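Local coordinates for shikimate dehydrogenase (Thermotoga maritima, PDB 3U62), which probably catalyses the reversible NADPH-linked reduction of 3-dehydroshikimate to shikimate, the fourth of seven steps leading to chorismate, at residues Glu109-Val114 and Met130-Ile135; Ala167-Asn172 and Leu193-Asp198; Cys4-Pro9 and Gly33-Pro38. All blocks are in the same frame, centred on the assembly; numbering follows the deposited sequence.

Contact 1. Residues Glu109-Val114 and Met130-Ile135; sequences EPVVVV and MGVKDI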
ATOM      1  N   GLU A 109      10.668 -17.781   0.870  1.00 12.04           N
ATOM      2  CA  GLU A 109       9.507 -18.331   0.173  1.00 11.56           C
ATOM      3  C   GLU A 109       9.127 -19.703   0.722  1.00 11.35           C
ATOM      4  O   GLU A 109       9.972 -20.387   1.303  1.00 12.87           O
ATOM      5  CB  GLU A 109       9.804 -18.452  -1.319  1.00 14.41           C
ATOM      6  CG  GLU A 109      10.080 -17.132  -2.005  1.00 16.41           C
ATOM      7  CD  GLU A 109      10.548 -17.313  -3.433  1.00 14.70           C
ATOM      8  OE1 GLU A 109      11.557 -16.679  -3.808  1.00 16.07           O
ATOM      9  OE2 GLU A 109       9.915 -18.086  -4.185  1.00 15.59           O
ATOM     10  N   PRO A 110       7.858 -20.126   0.532  1.00 10.02           N
ATOM     11  CA  PRO A 110       6.748 -19.447  -0.154  1.00  9.52           C
ATOM     12  C   PRO A 110       6.257 -18.194   0.563  1.00  8.46           C
ATOM     13  O   PRO A 110       6.411 -18.067   1.781  1.00  9.01           O
ATOM     14  CB  PRO A 110       5.641 -20.505  -0.158  1.00 10.39           C
ATOM     15  CG  PRO A 110       6.357 -21.801   0.006  1.00 11.60           C
ATOM     16  CD  PRO A 110       7.476 -21.490   0.934  1.00 11.57           C
ATOM     17  N   VAL A 111       5.666 -17.286  -0.208  1.00  8.13           N
ATOM     18  CA  VAL A 111       5.124 -16.039   0.317  1.00  7.71           C
ATOM     19  C   VAL A 111       3.605 -16.038   0.174  1.00  7.05           C
ATOM     20  O   VAL A 111       3.077 -16.273  -0.916  1.00  8.02           O
ATOM     21  CB  VAL A 111       5.714 -14.812  -0.421  1.00  7.71           C
ATOM     22  CG1 VAL A 111       5.161 -13.519   0.155  1.00  9.89           C
ATOM     23  CG2 VAL A 111       7.236 -14.816  -0.342  1.00  9.38           C
ATOM     24  N   VAL A 112       2.909 -15.780   1.279  1.00  7.67           N
ATOM     25  CA  VAL A 112       1.455 -15.634   1.265  1.00  7.78           C
ATOM     26  C   VAL A 112       1.093 -14.147   1.253  1.00  7.54           C
ATOM     27  O   VAL A 112       1.598 -13.366   2.065  1.00  8.04           O
ATOM     28  CB  VAL A 112       0.783 -16.342   2.476  1.00  8.21           C
ATOM     29  CG1 VAL A 112      -0.717 -16.068   2.511  1.00  7.82           C
ATOM     30  CG2 VAL A 112       1.029 -17.840   2.417  1.00  8.96           C
ATOM     31  N   VAL A 113       0.229 -13.772   0.315  1.00  6.94           N
ATOM     32  CA  VAL A 113      -0.293 -12.413   0.221  1.00  7.19           C
ATOM     33  C   VAL A 113      -1.796 -12.457   0.492  1.00  6.79           C
ATOM     34  O   VAL A 113      -2.545 -13.107  -0.240  1.00  7.35           O
ATOM     35  CB  VAL A 113      -0.016 -11.791  -1.175  1.00  6.50           C
ATOM     36  CG1 VAL A 113      -0.625 -10.397  -1.281  1.00  9.14           C
ATOM     37  CG2 VAL A 113       1.482 -11.738  -1.455  1.00  7.70           C
ATOM     38  N   VAL A 114      -2.229 -11.779   1.554  1.00  7.20           N
ATOM     39  CA  VAL A 114      -3.647 -11.733   1.912  1.00  7.46           C
ATOM     40  C   VAL A 114      -4.306 -10.534   1.239  1.00  7.20           C
ATOM     41  O   VAL A 114      -3.898  -9.389   1.449  1.00  7.76           O
ATOM     42  CB  VAL A 114      -3.871 -11.677   3.446  1.00  7.56           C
ATOM     43  CG1 VAL A 114      -5.352 -11.820   3.782  1.00  9.30           C
ATOM     44  CG2 VAL A 114      -3.068 -12.759   4.146  1.00  9.18           C
ATOM     45  N   MET A 130      11.608  -8.477  -7.032  1.00  7.62           N
ATOM     46  CA  MET A 130      12.644  -8.913  -6.099  1.00  8.67           C
ATOM     47  C   MET A 130      13.049 -10.375  -6.311  1.00  7.25           C
ATOM     48  O   MET A 130      13.816 -10.934  -5.523  1.00  8.86           O
ATOM     49  CB  MET A 130      12.182  -8.690  -4.657  1.00  8.08           C
ATOM     50  CG  MET A 130      12.156  -7.225  -4.233  1.00  9.04           C
ATOM     51  SD  MET A 130      11.267  -6.942  -2.687  1.00 14.57           S
ATOM     52  CE  MET A 130      12.285  -7.869  -1.530  1.00 17.86           C
ATOM     53  N   GLY A 131      12.538 -10.986  -7.377  1.00  7.42           N
ATOM     54  CA  GLY A 131      12.911 -12.350  -7.743  1.00  9.02           C
ATOM     55  C   GLY A 131      12.198 -13.441  -6.965  1.00  9.69           C
ATOM     56  O   GLY A 131      12.628 -14.597  -6.978  1.00 11.00           O
ATOM     57  N   VAL A 132      11.119 -13.077  -6.279  1.00  8.41           N
ATOM     58  CA  VAL A 132      10.291 -14.051  -5.571  1.00  9.19           C
ATOM     59  C   VAL A 132       9.459 -14.828  -6.591  1.00 10.24           C
ATOM     60  O   VAL A 132       8.870 -14.237  -7.501  1.00 10.05           O
ATOM     61  CB  VAL A 132       9.380 -13.370  -4.519  1.00  8.67           C
ATOM     62  CG1 VAL A 132       8.444 -14.372  -3.859  1.00  9.39           C
ATOM     63  CG2 VAL A 132      10.219 -12.660  -3.461  1.00  9.56           C
ATOM     64  N   LYS A 133       9.419 -16.150  -6.436  1.00 11.39           N
ATOM     65  CA  LYS A 133       8.749 -17.020  -7.401  1.00 13.36           C
ATOM     66  C   LYS A 133       7.455 -17.635  -6.870  1.00 13.54           C
ATOM     67  O   LYS A 133       6.439 -17.655  -7.568  1.00 14.75           O
ATOM     68  CB  LYS A 133       9.695 -18.134  -7.856  1.00 16.31           C
ATOM     69  CG  LYS A 133      10.859 -17.670  -8.726  1.00 21.11           C
ATOM     70  CD  LYS A 133      11.785 -18.830  -9.076  1.00 30.49           C
ATOM     71  CE  LYS A 133      11.150 -19.769 -10.095  1.00 31.38           C
ATOM     72  NZ  LYS A 133      11.765 -21.122 -10.062  1.00 36.68           N
ATOM     73  N   ASP A 134       7.501 -18.134  -5.637  1.00 11.08           N
ATOM     74  CA  ASP A 134       6.392 -18.890  -5.066  1.00 11.62           C
ATOM     75  C   ASP A 134       5.481 -17.977  -4.249  1.00 10.16           C
ATOM     76  O   ASP A 134       5.715 -17.749  -3.058  1.00 10.54           O
ATOM     77  CB  ASP A 134       6.935 -20.035  -4.206  1.00 12.87           C
ATOM     78  CG  ASP A 134       6.002 -21.234  -4.155  1.00 18.17           C
ATOM     79  OD1 ASP A 134       4.895 -21.176  -4.736  1.00 20.36           O
ATOM     80  OD2 ASP A 134       6.379 -22.244  -3.527  1.00 21.14           O
ATOM     81  N   ILE A 135       4.449 -17.451  -4.906  1.00  8.36           N
ATOM     82  CA  ILE A 135       3.524 -16.510  -4.278  1.00  8.47           C
ATOM     83  C   ILE A 135       2.112 -17.087  -4.239  1.00  8.64           C
ATOM     84  O   ILE A 135       1.556 -17.476  -5.270  1.00 10.07           O
ATOM     85  CB  ILE A 135       3.525 -15.129  -4.991  1.00  8.77           C
ATOM     86  CG1 ILE A 135       4.944 -14.552  -5.046  1.00  9.17           C
ATOM     87  CG2 ILE A 135       2.579 -14.151  -4.283  1.00  9.93           C
ATOM     88  CD1 ILE A 135       5.144 -13.452  -6.079  1.00 10.73           C
TER
HETATM   89  O   HOH W   1      13.139 -17.113  -6.002  1.00 21.42           O

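Contact 2. Residues Ala167-Asn172 and Leu193-Asp198; sequences AKSLFN and LSLVYD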
ATOM      1  N   ALA A 167       4.275 -21.803   4.522  1.00 11.00           N
ATOM      2  CA  ALA A 167       4.951 -20.620   3.990  1.00  9.68           C
ATOM      3  C   ALA A 167       6.033 -20.084   4.924  1.00 10.20           C
ATOM      4  O   ALA A 167       6.133 -20.501   6.081  1.00 10.94           O
ATOM      5  CB  ALA A 167       3.934 -19.534   3.679  1.00 10.44           C
ATOM      6  N   LYS A 168       6.835 -19.153   4.411  1.00  8.97           N
ATOM      7  CA  LYS A 168       7.897 -18.522   5.193  1.00  8.93           C
ATOM      8  C   LYS A 168       7.697 -17.017   5.375  1.00  8.36           C
ATOM      9  O   LYS A 168       8.262 -16.425   6.298  1.00  8.43           O
ATOM     10  CB  LYS A 168       9.270 -18.810   4.578  1.00 10.73           C
ATOM     11  CG  LYS A 168       9.708 -20.262   4.700  1.00 14.62           C
ATOM     12  CD  LYS A 168      11.195 -20.421   4.445  1.00 15.55           C
ATOM     13  CE  LYS A 168      11.614 -21.878   4.542  1.00 22.58           C
ATOM     14  NZ  LYS A 168      13.096 -22.034   4.476  1.00 25.49           N
ATOM     15  N   SER A 169       6.899 -16.405   4.504  1.00  7.77           N
ATOM     16  CA  SER A 169       6.568 -14.983   4.623  1.00  7.74           C
ATOM     17  C   SER A 169       5.072 -14.744   4.461  1.00  7.24           C
ATOM     18  O   SER A 169       4.410 -15.411   3.663  1.00  9.14           O
ATOM     19  CB  SER A 169       7.340 -14.153   3.595  1.00  8.58           C
ATOM     20  OG  SER A 169       8.741 -14.286   3.778  1.00  8.70           O
ATOM     21  N   LEU A 170       4.552 -13.785   5.224  1.00  7.93           N
ATOM     22  CA  LEU A 170       3.140 -13.414   5.168  1.00  7.41           C
ATOM     23  C   LEU A 170       2.972 -11.902   5.026  1.00  7.21           C
ATOM     24  O   LEU A 170       3.548 -11.128   5.794  1.00  7.49           O
ATOM     25  CB  LEU A 170       2.402 -13.912   6.417  1.00  8.34           C
ATOM     26  CG  LEU A 170       0.934 -13.515   6.617  1.00  8.97           C
ATOM     27  CD1 LEU A 170       0.035 -14.165   5.575  1.00  9.13           C
ATOM     28  CD2 LEU A 170       0.468 -13.873   8.015  1.00  9.21           C
ATOM     29  N   PHE A 171       2.178 -11.500   4.036  1.00  6.82           N
ATOM     30  CA  PHE A 171       1.828 -10.101   3.809  1.00  6.69           C
ATOM     31  C   PHE A 171       0.322  -9.923   3.963  1.00  8.00           C
ATOM     32  O   PHE A 171      -0.452 -10.569   3.247  1.00  9.66           O
ATOM     33  CB  PHE A 171       2.219  -9.662   2.390  1.00  7.52           C
ATOM     34  CG  PHE A 171       3.699  -9.480   2.175  1.00  7.37           C
ATOM     35  CD1 PHE A 171       4.547 -10.580   2.081  1.00  8.99           C
ATOM     36  CD2 PHE A 171       4.239  -8.207   2.021  1.00  8.92           C
ATOM     37  CE1 PHE A 171       5.915 -10.414   1.869  1.00 10.21           C
ATOM     38  CE2 PHE A 171       5.608  -8.032   1.808  1.00  8.03           C
ATOM     39  CZ  PHE A 171       6.445  -9.139   1.731  1.00  9.11           C
ATOM     40  N   ASN A 172      -0.101  -9.065   4.889  1.00  8.08           N
ATOM     41  CA  ASN A 172      -1.484  -8.600   4.880  1.00  7.50           C
ATOM     42  C   ASN A 172      -1.583  -7.318   4.072  1.00  7.74           C
ATOM     43  O   ASN A 172      -0.884  -6.342   4.361  1.00  9.36           O
ATOM     44  CB  ASN A 172      -2.041  -8.358   6.284  1.00  8.36           C
ATOM     45  CG  ASN A 172      -3.410  -7.683   6.252  1.00  9.14           C
ATOM     46  OD1 ASN A 172      -3.600  -6.599   6.805  1.00 13.82           O
ATOM     47  ND2 ASN A 172      -4.368  -8.315   5.577  1.00  7.05           N
ATOM     48  N   LEU A 193       7.197 -18.500  10.581  1.00 12.26           N
ATOM     49  CA  LEU A 193       7.416 -17.521   9.524  1.00 10.63           C
ATOM     50  C   LEU A 193       8.674 -16.718   9.837  1.00 10.54           C
ATOM     51  O   LEU A 193       9.000 -16.492  11.008  1.00 11.51           O
ATOM     52  CB  LEU A 193       6.221 -16.573   9.392  1.00 10.66           C
ATOM     53  CG  LEU A 193       4.868 -17.131   8.933  1.00 10.16           C
ATOM     54  CD1 LEU A 193       3.779 -16.100   9.154  1.00  9.16           C
ATOM     55  CD2 LEU A 193       4.895 -17.574   7.473  1.00 11.34           C
ATOM     56  N   SER A 194       9.377 -16.294   8.793  1.00  8.61           N
ATOM     57  CA  SER A 194      10.534 -15.419   8.957  1.00  8.62           C
ATOM     58  C   SER A 194      10.167 -13.949   8.753  1.00  7.57           C
ATOM     59  O   SER A 194      10.900 -13.057   9.184  1.00  8.44           O
ATOM     60  CB  SER A 194      11.669 -15.827   8.013  1.00 12.11           C
ATOM     61  OG  SER A 194      11.253 -15.762   6.650  1.00 19.75           O
ATOM     62  N   LEU A 195       9.033 -13.707   8.097  1.00  7.69           N
ATOM     63  CA  LEU A 195       8.545 -12.351   7.865  1.00  7.02           C
ATOM     64  C   LEU A 195       7.031 -12.249   8.015  1.00  6.70           C
ATOM     65  O   LEU A 195       6.282 -13.014   7.404  1.00  7.18           O
ATOM     66  CB  LEU A 195       8.969 -11.849   6.476  1.00  7.87           C
ATOM     67  CG  LEU A 195       8.399 -10.515   5.962  1.00  7.38           C
ATOM     68  CD1 LEU A 195       8.926  -9.323   6.754  1.00  8.64           C
ATOM     69  CD2 LEU A 195       8.696 -10.343   4.480  1.00  9.03           C
ATOM     70  N   VAL A 196       6.598 -11.306   8.847  1.00  6.35           N
ATOM     71  CA  VAL A 196       5.199 -10.892   8.903  1.00  6.74           C
ATOM     72  C   VAL A 196       5.148  -9.414   8.527  1.00  7.09           C
ATOM     73  O   VAL A 196       5.748  -8.566   9.195  1.00  7.42           O
ATOM     74  CB  VAL A 196       4.564 -11.140  10.295  1.00  7.55           C
ATOM     75  CG1 VAL A 196       3.196 -10.465  10.402  1.00  7.92           C
ATOM     76  CG2 VAL A 196       4.440 -12.637  10.569  1.00  8.46           C
ATOM     77  N   TYR A 197       4.438  -9.125   7.442  1.00  6.95           N
ATOM     78  CA  TYR A 197       4.381  -7.790   6.871  1.00  7.22           C
ATOM     79  C   TYR A 197       2.926  -7.352   6.801  1.00  8.20           C
ATOM     80  O   TYR A 197       2.079  -8.072   6.268  1.00  8.98           O
ATOM     81  CB  TYR A 197       5.010  -7.814   5.474  1.00  7.83           C
ATOM     82  CG  TYR A 197       5.310  -6.467   4.845  1.00  8.10           C
ATOM     83  CD1 TYR A 197       6.628  -6.040   4.668  1.00  8.82           C
ATOM     84  CD2 TYR A 197       4.285  -5.637   4.388  1.00  8.65           C
ATOM     85  CE1 TYR A 197       6.915  -4.813   4.073  1.00  7.88           C
ATOM     86  CE2 TYR A 197       4.561  -4.409   3.796  1.00  8.04           C
ATOM     87  CZ  TYR A 197       5.876  -4.004   3.641  1.00  7.64           C
ATOM     88  OH  TYR A 197       6.149  -2.790   3.056  1.00  8.22           O
ATOM     89  N   ASP A 198       2.636  -6.179   7.349  1.00  8.52           N
ATOM     90  CA  ASP A 198       1.286  -5.633   7.323  1.00  9.73           C
ATOM     91  C   ASP A 198       1.332  -4.246   6.700  1.00 10.98           C
ATOM     92  O   ASP A 198       2.106  -3.393   7.136  1.00 13.39           O
ATOM     93  CB  ASP A 198       0.714  -5.570   8.745  1.00 10.61           C
ATOM     94  CG  ASP A 198      -0.808  -5.562   8.772  1.00 11.89           C
ATOM     95  OD1 ASP A 198      -1.435  -4.984   7.858  1.00 11.93           O
ATOM     96  OD2 ASP A 198      -1.383  -6.134   9.725  1.00 12.74           O
TER
HETATM   97  O   HOH W   2      11.194 -13.810   4.732  1.00 11.27           O

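Contact 3. Residues Cys4-Pro9 and Gly33-Pro38; sequences CIIGYP and GMEEIP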
ATOM      1  N   CYS A   4      -3.885  16.436  -2.853  1.00  7.64           N
ATOM      2  CA  CYS A   4      -4.772  15.874  -1.842  1.00  7.99           C
ATOM      3  C   CYS A   4      -4.673  14.358  -1.853  1.00  7.46           C
ATOM      4  O   CYS A   4      -3.949  13.774  -2.670  1.00  7.72           O
ATOM      5  CB  CYS A   4      -6.227  16.309  -2.072  1.00 11.91           C
ATOM      6  SG  CYS A   4      -6.950  15.771  -3.642  1.00 13.53           S
ATOM      7  N   ILE A   5      -5.386  13.724  -0.933  1.00  7.77           N
ATOM      8  CA  ILE A   5      -5.594  12.291  -0.986  1.00  8.56           C
ATOM      9  C   ILE A   5      -7.085  12.035  -1.196  1.00  9.09           C
ATOM     10  O   ILE A   5      -7.931  12.623  -0.517  1.00  9.87           O
ATOM     11  CB  ILE A   5      -5.051  11.570   0.282  1.00  8.33           C
ATOM     12  CG1 ILE A   5      -5.268  10.053   0.198  1.00 10.84           C
ATOM     13  CG2 ILE A   5      -5.635  12.161   1.571  1.00  8.90           C
ATOM     14  CD1 ILE A   5      -4.001   9.261  -0.028  1.00 24.93           C
ATOM     15  N   ILE A   6      -7.398  11.173  -2.160  1.00  9.63           N
ATOM     16  CA  ILE A   6      -8.779  10.788  -2.423  1.00  9.36           C
ATOM     17  C   ILE A   6      -8.996   9.330  -2.031  1.00  9.39           C
ATOM     18  O   ILE A   6      -8.083   8.504  -2.134  1.00  9.66           O
ATOM     19  CB  ILE A   6      -9.209  11.065  -3.902  1.00 10.90           C
ATOM     20  CG1 ILE A   6      -8.451  10.166  -4.893  1.00 12.53           C
ATOM     21  CG2 ILE A   6      -8.989  12.540  -4.266  1.00 12.41           C
ATOM     22  CD1 ILE A   6      -9.216   8.891  -5.283  1.00 25.07           C
ATOM     23  N   GLY A   7     -10.204   9.026  -1.570  1.00  9.05           N
ATOM     24  CA  GLY A   7     -10.539   7.684  -1.113  1.00 11.24           C
ATOM     25  C   GLY A   7     -11.836   7.657  -0.333  1.00 10.97           C
ATOM     26  O   GLY A   7     -12.571   8.651  -0.294  1.00 12.05           O
ATOM     27  N   TYR A   8     -12.115   6.507   0.279  1.00 11.75           N
ATOM     28  CA  TYR A   8     -13.341   6.289   1.034  1.00 13.23           C
ATOM     29  C   TYR A   8     -13.181   5.043   1.901  1.00 13.36           C
ATOM     30  O   TYR A   8     -13.336   3.923   1.407  1.00 14.66           O
ATOM     31  CB  TYR A   8     -14.520   6.113   0.078  1.00 15.62           C
ATOM     32  CG  TYR A   8     -15.872   6.272   0.715  1.00 19.29           C
ATOM     33  CD1 TYR A   8     -16.336   7.530   1.102  1.00 19.05           C
ATOM     34  CD2 TYR A   8     -16.702   5.171   0.912  1.00 18.88           C
ATOM     35  CE1 TYR A   8     -17.581   7.688   1.681  1.00 20.00           C
ATOM     36  CE2 TYR A   8     -17.953   5.317   1.491  1.00 20.17           C
ATOM     37  CZ  TYR A   8     -18.386   6.579   1.871  1.00 19.50           C
ATOM     38  OH  TYR A   8     -19.626   6.730   2.447  1.00 22.82           O
ATOM     39  N   PRO A   9     -12.863   5.225   3.198  1.00 15.01           N
ATOM     40  CA  PRO A   9     -12.695   6.499   3.902  1.00 13.41           C
ATOM     41  C   PRO A   9     -11.310   7.123   3.713  1.00 14.58           C
ATOM     42  O   PRO A   9     -10.366   6.432   3.315  1.00 14.47           O
ATOM     43  CB  PRO A   9     -12.882   6.102   5.366  1.00 14.89           C
ATOM     44  CG  PRO A   9     -12.362   4.709   5.436  1.00 15.48           C
ATOM     45  CD  PRO A   9     -12.645   4.074   4.097  1.00 14.07           C
ATOM     46  N   GLY A  33      -4.522  18.375   0.734  1.00  7.32           N
ATOM     47  CA  GLY A  33      -5.849  18.241   1.325  1.00  8.40           C
ATOM     48  C   GLY A  33      -6.382  16.821   1.341  1.00  8.89           C
ATOM     49  O   GLY A  33      -5.612  15.856   1.331  1.00  9.43           O
ATOM     50  N   MET A  34      -7.706  16.704   1.372  1.00 10.49           N
ATOM     51  CA  MET A  34      -8.382  15.408   1.424  1.00 11.68           C
ATOM     52  C   MET A  34      -9.772  15.494   0.808  1.00 14.05           C
ATOM     53  O   MET A  34     -10.491  16.478   1.000  1.00 14.78           O
ATOM     54  CB  MET A  34      -8.475  14.893   2.866  1.00 14.62           C
ATOM     55  CG  MET A  34      -9.161  15.844   3.849  1.00 14.29           C
ATOM     56  SD  MET A  34      -9.639  15.057   5.396  1.00 16.70           S
ATOM     57  CE  MET A  34      -8.041  14.536   6.026  1.00 14.24           C
ATOM     58  N   GLU A  35     -10.140  14.457   0.062  1.00 13.09           N
ATOM     59  CA  GLU A  35     -11.443  14.390  -0.587  1.00 14.57           C
ATOM     60  C   GLU A  35     -12.023  12.993  -0.390  1.00 15.55           C
ATOM     61  O   GLU A  35     -11.621  12.039  -1.069  1.00 14.21           O
ATOM     62  CB  GLU A  35     -11.321  14.720  -2.083  1.00 18.09           C
ATOM     63  CG  GLU A  35     -10.668  16.073  -2.404  1.00 18.73           C
ATOM     64  CD  GLU A  35     -11.645  17.246  -2.413  1.00 21.08           C
ATOM     65  OE1 GLU A  35     -12.829  17.061  -2.058  1.00 21.42           O
ATOM     66  OE2 GLU A  35     -11.225  18.364  -2.784  1.00 17.15           O
ATOM     67  N   GLU A  36     -12.956  12.873   0.555  1.00 14.67           N
ATOM     68  CA  GLU A  36     -13.612  11.594   0.817  1.00 15.43           C
ATOM     69  C   GLU A  36     -14.798  11.419  -0.127  1.00 16.62           C
ATOM     70  O   GLU A  36     -15.884  11.959   0.105  1.00 18.10           O
ATOM     71  CB  GLU A  36     -14.039  11.479   2.284  1.00 16.87           C
ATOM     72  CG  GLU A  36     -14.287  10.046   2.741  1.00 19.51           C
ATOM     73  CD  GLU A  36     -14.473   9.944   4.243  1.00 17.57           C
ATOM     74  OE1 GLU A  36     -15.598  10.209   4.726  1.00 18.39           O
ATOM     75  OE2 GLU A  36     -13.501   9.598   4.946  1.00 16.31           O
ATOM     76  N   ILE A  37     -14.569  10.661  -1.196  1.00 14.13           N
ATOM     77  CA  ILE A  37     -15.542  10.499  -2.272  1.00 15.00           C
ATOM     78  C   ILE A  37     -16.112   9.083  -2.251  1.00 15.83           C
ATOM     79  O   ILE A  37     -15.362   8.115  -2.372  1.00 16.10           O
ATOM     80  CB  ILE A  37     -14.896  10.771  -3.658  1.00 15.69           C
ATOM     81  CG1 ILE A  37     -14.164  12.119  -3.655  1.00 16.11           C
ATOM     82  CG2 ILE A  37     -15.956  10.727  -4.761  1.00 17.85           C
ATOM     83  CD1 ILE A  37     -13.133  12.285  -4.764  1.00 17.95           C
ATOM     84  N   PRO A  38     -17.442   8.955  -2.078  1.00 16.21           N
ATOM     85  CA  PRO A  38     -18.050   7.629  -2.164  1.00 16.41           C
ATOM     86  C   PRO A  38     -18.001   7.081  -3.594  1.00 15.40           C
ATOM     87  O   PRO A  38     -18.046   7.866  -4.547  1.00 15.00           O
ATOM     88  CB  PRO A  38     -19.497   7.874  -1.720  1.00 19.16           C
ATOM     89  CG  PRO A  38     -19.745   9.316  -1.979  1.00 20.47           C
ATOM     90  CD  PRO A  38     -18.432   9.999  -1.754  1.00 19.25           C
TER

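Contact 1. Residues Glu109-Val114 and Met130-Ile135
With CG anti to its own carbonyl carbon (chi1 -62°) and the chain extended beyond it (chi2 172°), Glu109 slides past Val132 and lays its carboxylate over the backbone of the loop that leaves helix 118-129. There a single oxygen, Glu109 OE2, takes two successive amides: Asp134 N at 2.8 Å in a nearly straight bond (168°), and Lys133 N at 3.0 Å, more bent. Both donors come from the same face of the carboxylate, well above its plane, and the pair of bonds fixes the rotation of the group. Glu109 OE1 accepts a hydrogen bond from a water at 2.7 Å, which also donates to Gly131 O. The negative charge would be expected to strengthen these N-H...O hydrogen bonds.

Beyond this grip the loop joins the sheet through a single parallel bridge, Val111 with Ile135, where strand 135-139 begins. Val111 N donates to Asp134 O at 2.9 Å, and Ile135 CA returns a CA-H...O contact to Val111 O. On the apolar side Val111 CG2 meets Val132 CG1 at 3.7 Å, the two side chains crossing at about a right angle, while Val113 CG2 lies alongside Ile135 CG2. Pro110, which follows a cis peptide bond, sets its CG against Asp134 OD2.

The contact illustrates how a beta-alpha-beta crossover of a Rossmann fold is closed: Gly131, at positive phi, is the C-prime residue of the Schellman motif ending helix 118-129, and the chain then turns back beside its starting strand. Leu127 of that helix packs on Val111, Val113 and Val132, and strand 169-172 lines the other edge of strand 111-114.

Contact 2. Residues Ala167-Asn172 and Leu193-Asp198
Phe171 and Tyr197, neighbours on parallel strands, form an offset stack with centroids 4.7 Å apart and planes inclined by 26°. Phe171 CE2 sits over one face of the tyrosine ring, 3.4 Å from Tyr197 CG, while Tyr197 CB makes a CH-pi contact over a face of the phenylalanine. The two rings start from different torsions, Phe171 CG lying beside its backbone N (chi1 -73°) and Tyr197 CG anti to its own (chi1 -167°), which brings them together obliquely. Leu195 CD2 touches Phe171 CZ at 3.8 Å. On the reverse face of the sheet, Leu193 CD1 reaches Leu170 CB.

Backbone bonds set this register: Leu170 N to Leu195 O, Tyr197 N to Leu170 O (2.7 Å) and Asn172 N to Tyr197 O. Where the strands begin, Lys168 O accepts Ser194 N at 2.7 Å, and a water donating to Ser169 OG joins it to Ser194 OG.

Farther out, Ser101 OG holds Tyr197 OH, and Ser169 OG is bonded to Lys108 O. Both are interior strands of the parallel Rossmann sheet, joined in a beta-alpha-beta unit through helix 187-190: strand 111-114 flanks 169-172, strand 217-219 flanks 195-198, and helix 205-213 packs its Leu206 on Leu170 and Val196.

Contact 3. Residues Cys4-Pro9 and Gly33-Pro38
Strands 4-7 and 33-36 run parallel, 14° apart in direction and 4.3 Å between axes at their closest, joined by backbone bonds that alternate from one strand to the other, from Ile5 N to Gly33 O, from Glu35 N to Ile5 O (2.9 Å), weakly from Gly7 N to Glu35 O, and from Ile37 N to Gly7 O.

Where the strands end, Tyr8, with CG anti to the backbone N (chi1 -163°), presents one face of its ring to Pro38 CA, 3.8 Å from the centroid, a CH-pi contact over the face. Glu36 CG approaches Tyr8 CD1 at 3.6 Å; the two side chains cross at about a right angle, with carboxylate and ring planes 86° apart. The extended Glu36 chain carries OE2 to 3.4 Å from Pro9 CA, beside the turn made by the cis peptide between Tyr8 and Pro9. Glu36 OE2 accepts a hydrogen bond from Val10 N and forms a salt bridge with Arg11, so one carboxylate ties the end of the second strand to the loop following the first.

Helix 15-26 connects the two strands in a beta-alpha-beta unit of the substrate-binding domain, with strand 31-36 at the margin of its mixed sheet and strand 55-58 on the other side of strand 2-7. Predicted shikimate-binding residues Ser13 and Thr59 lie close to Ile5 and Gly7, respectively.

On the face bearing Cys4, Ile6 and Glu35, Cys4 SG touches Glu35 CG at 3.9 Å and Ile6 CG2 rests against Glu35 CB. The bent Glu35 chain turns its carboxylate away to Tyr53 OH and Arg48, while Ile37 CD1 packs against Ile6 CG2 beneath helix 42-52.

Overall arrangement
The three contacts divide between the two halves of the enzyme. Contacts 1 and 2, with centres 9 Å apart, share one parallel sheet: strands 111-114 and 169-172 are neighbours, Val114 N lying 2.7 Å from Phe171 O and Phe171 N 2.8 Å from Val112 O, both probable hydrogen bonds. Contact 3 belongs to the substrate-binding domain, its centre about 32 Å from that of contact 1 and 30 Å from that of contact 2, on the opposite side of the chain's centre. Val113 and Tyr197 approach the predicted NADP residues Gly115, Val199 and Gly221, whereas 4-9 borders the predicted shikimate site, consistent with the cofactor binding mainly on the Rossmann domain and the substrate mainly on the other.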